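Local coordinates for protein uncharacterized metal-dependent hydrolase (Pyrococcus furiosus, PDB 3ICJ) that binds two zinc ions as a member of the amidohydrolase family and probably hydrolyses carbon-nitrogen bonds other than peptide bonds, its substrate being unknown, at residues L343-H348 / A365-R370. Residues are numbered along the deposited sequence; the frame is centred on the assembly and turned at random.
Sequences LDVAVH and AEFSGR. With ZN (zinc ion), chain C.
A346 and R370 pair as a parallel beta bridge, with V345 and G369 leading in from the loops, and two backbone hydrogen bonds bracket A346. R370 N reaches V345 O at 3.1 Å. R370 O accepts V347 N at 3.0 Å. R370 O also receives a CA-H...O contact from A346. On the face shared by A346 and R370, A346 CB lies 3.7 Å from R370 CG. The arginine's first torsion (chi1 50°) sets CG between its backbone N and carbonyl carbon, beside A346 CB. Its chain then crosses the D344 side chain at about a right angle, with R370 CD 3.5 Å from D344 OD2. The two charged groups do not pair: D344 OD2 hydrogen-bonds Y268 OH and OD1 forms a salt bridge with R391, while R370 forms a salt bridge with E372, bonds S100 O and makes a cation-pi contact with Y268. In the loops that lead into the two strands, the F367 ring presents its edge to L343 O, 3.7 Å from F367 CZ, and V345 CB packs 3.8 Å from F367 CE2. With CG anti to the backbone N (chi1 -177°), the ring extends to this spot beside I335 and F362. H348 continues the first strand to one of the two zinc ions, bound by H348 ND1 at 2.1 Å and also by H373 and the carboxylated K296. The pairing closes a right-handed beta-alpha-beta crossover of the amidohydrolase barrel: helix 352-365 is closed by a Schellman motif, with E366 as the first residue beyond it, helix 328-338 covers V345 and F367, and strand 391-394 lies beyond R370.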
ATOM      1  N   LEU A 343       2.317 -18.034   9.026  1.00 35.93           N
ATOM      2  CA  LEU A 343       2.137 -16.646   8.569  1.00 34.17           C
ATOM      3  C   LEU A 343       3.403 -16.099   7.923  1.00 34.79           C
ATOM      4  O   LEU A 343       4.511 -16.398   8.365  1.00 36.00           O
ATOM      5  CB  LEU A 343       1.694 -15.735   9.731  1.00 30.71           C
ATOM      6  CG  LEU A 343       0.309 -15.983  10.331  1.00 33.42           C
ATOM      7  CD1 LEU A 343       0.135 -15.211  11.646  1.00 35.41           C
ATOM      8  CD2 LEU A 343      -0.785 -15.594   9.333  1.00 32.61           C
ATOM      9  N   ASP A 344       3.232 -15.320   6.850  1.00 37.61           N
ATOM     10  CA  ASP A 344       4.318 -14.536   6.242  1.00 34.48           C
ATOM     11  C   ASP A 344       4.783 -13.382   7.162  1.00 37.91           C
ATOM     12  O   ASP A 344       4.043 -12.916   8.042  1.00 35.61           O
ATOM     13  CB  ASP A 344       3.847 -13.951   4.886  1.00 33.42           C
ATOM     14  CG  ASP A 344       5.011 -13.570   3.954  1.00 41.59           C
ATOM     15  OD1 ASP A 344       6.183 -13.961   4.214  1.00 41.31           O
ATOM     16  OD2 ASP A 344       4.737 -12.899   2.941  1.00 42.43           O
ATOM     17  N   VAL A 345       6.010 -12.913   6.962  1.00 36.46           N
ATOM     18  CA  VAL A 345       6.496 -11.729   7.674  1.00 34.84           C
ATOM     19  C   VAL A 345       7.001 -10.704   6.656  1.00 36.13           C
ATOM     20  O   VAL A 345       7.866 -11.012   5.802  1.00 35.74           O
ATOM     21  CB  VAL A 345       7.612 -12.098   8.707  1.00 31.17           C
ATOM     22  CG1 VAL A 345       8.130 -10.852   9.439  1.00 35.08           C
ATOM     23  CG2 VAL A 345       7.115 -13.127   9.719  1.00 34.85           C
ATOM     24  N   ALA A 346       6.444  -9.501   6.731  1.00 35.70           N
ATOM     25  CA  ALA A 346       6.851  -8.398   5.880  1.00 33.48           C
ATOM     26  C   ALA A 346       7.515  -7.358   6.750  1.00 37.27           C
ATOM     27  O   ALA A 346       6.977  -6.968   7.783  1.00 39.65           O
ATOM     28  CB  ALA A 346       5.660  -7.798   5.172  1.00 31.66           C
ATOM     29  N   VAL A 347       8.698  -6.924   6.326  1.00 39.32           N
ATOM     30  CA  VAL A 347       9.538  -6.047   7.113  1.00 37.36           C
ATOM     31  C   VAL A 347       9.861  -4.773   6.315  1.00 36.08           C
ATOM     32  O   VAL A 347      10.524  -4.835   5.287  1.00 37.21           O
ATOM     33  CB  VAL A 347      10.842  -6.791   7.506  1.00 38.03           C
ATOM     34  CG1 VAL A 347      11.817  -5.881   8.149  1.00 40.02           C
ATOM     35  CG2 VAL A 347      10.536  -7.988   8.425  1.00 37.42           C
ATOM     36  N   HIS A 348       9.381  -3.632   6.795  1.00 34.55           N
ATOM     37  CA  HIS A 348       9.727  -2.301   6.245  1.00 36.67           C
ATOM     38  C   HIS A 348      11.216  -1.996   6.512  1.00 38.67           C
ATOM     39  O   HIS A 348      11.658  -1.955   7.654  1.00 36.18           O
ATOM     40  CB  HIS A 348       8.783  -1.253   6.885  1.00 38.49           C
ATOM     41  CG  HIS A 348       9.242   0.180   6.805  1.00 47.94           C
ATOM     42  ND1 HIS A 348       8.433   1.184   6.317  1.00 59.74           N
ATOM     43  CD2 HIS A 348      10.375   0.794   7.232  1.00 48.89           C
ATOM     44  CE1 HIS A 348       9.057   2.346   6.422  1.00 51.49           C
ATOM     45  NE2 HIS A 348      10.243   2.134   6.961  1.00 49.30           N
ATOM     46  N   ALA A 365      16.842 -16.795  11.228  1.00 36.79           N
ATOM     47  CA  ALA A 365      15.612 -17.572  11.399  1.00 40.68           C
ATOM     48  C   ALA A 365      15.362 -18.589  10.268  1.00 38.88           C
ATOM     49  O   ALA A 365      14.396 -19.342  10.327  1.00 41.81           O
ATOM     50  CB  ALA A 365      14.416 -16.632  11.551  1.00 34.54           C
ATOM     51  N   GLU A 366      16.232 -18.585   9.254  1.00 38.15           N
ATOM     52  CA  GLU A 366      16.128 -19.442   8.059  1.00 41.92           C
ATOM     53  C   GLU A 366      14.762 -19.295   7.418  1.00 45.89           C
ATOM     54  O   GLU A 366      14.097 -20.281   7.097  1.00 37.71           O
ATOM     55  CB  GLU A 366      16.452 -20.912   8.396  1.00 42.49           C
ATOM     56  CG  GLU A 366      17.889 -21.101   8.857  1.00 42.87           C
ATOM     57  CD  GLU A 366      18.093 -22.392   9.635  1.00 59.53           C
ATOM     58  OE1 GLU A 366      17.475 -22.574  10.713  1.00 62.13           O
ATOM     59  OE2 GLU A 366      18.888 -23.221   9.169  1.00 54.00           O
ATOM     60  N   PHE A 367      14.351 -18.038   7.249  1.00 36.62           N
ATOM     61  CA  PHE A 367      12.997 -17.726   6.904  1.00 40.48           C
ATOM     62  C   PHE A 367      13.037 -16.813   5.686  1.00 39.18           C
ATOM     63  O   PHE A 367      13.689 -15.782   5.709  1.00 45.30           O
ATOM     64  CB  PHE A 367      12.322 -17.021   8.098  1.00 39.35           C
ATOM     65  CG  PHE A 367      10.850 -16.711   7.885  1.00 40.89           C
ATOM     66  CD1 PHE A 367       9.876 -17.635   8.253  1.00 42.90           C
ATOM     67  CD2 PHE A 367      10.445 -15.477   7.367  1.00 38.88           C
ATOM     68  CE1 PHE A 367       8.510 -17.345   8.086  1.00 45.60           C
ATOM     69  CE2 PHE A 367       9.092 -15.186   7.175  1.00 42.28           C
ATOM     70  CZ  PHE A 367       8.124 -16.134   7.539  1.00 45.67           C
ATOM     71  N   SER A 368      12.341 -17.173   4.627  1.00 42.67           N
ATOM     72  CA  SER A 368      12.357 -16.325   3.434  1.00 47.29           C
ATOM     73  C   SER A 368      11.199 -15.325   3.487  1.00 44.97           C
ATOM     74  O   SER A 368      10.077 -15.640   3.099  1.00 41.95           O
ATOM     75  CB  SER A 368      12.350 -17.175   2.161  1.00 55.42           C
ATOM     76  OG  SER A 368      13.047 -16.504   1.119  1.00 64.67           O
ATOM     77  N   GLY A 369      11.473 -14.131   4.008  1.00 38.93           N
ATOM     78  CA  GLY A 369      10.424 -13.150   4.224  1.00 39.69           C
ATOM     79  C   GLY A 369      10.351 -12.190   3.061  1.00 39.30           C
ATOM     80  O   GLY A 369      10.932 -12.433   2.000  1.00 36.33           O
ATOM     81  N   ARG A 370       9.607 -11.107   3.253  1.00 35.17           N
ATOM     82  CA  ARG A 370       9.592 -10.052   2.291  1.00 37.87           C
ATOM     83  C   ARG A 370      10.039  -8.742   2.923  1.00 34.48           C
ATOM     84  O   ARG A 370       9.868  -8.522   4.129  1.00 36.22           O
ATOM     85  CB  ARG A 370       8.221  -9.912   1.561  1.00 34.62           C
ATOM     86  CG  ARG A 370       7.024  -9.852   2.451  1.00 36.63           C
ATOM     87  CD  ARG A 370       5.713  -9.774   1.652  1.00 35.59           C
ATOM     88  NE  ARG A 370       5.446  -8.403   1.187  1.00 37.09           N
ATOM     89  CZ  ARG A 370       4.350  -8.029   0.531  1.00 42.25           C
ATOM     90  NH1 ARG A 370       3.411  -8.920   0.220  1.00 39.36           N
ATOM     91  NH2 ARG A 370       4.200  -6.762   0.166  1.00 37.88           N
TER
HETATM   92 ZN    ZN C 602       6.624   1.236   5.223  0.50 66.73          ZN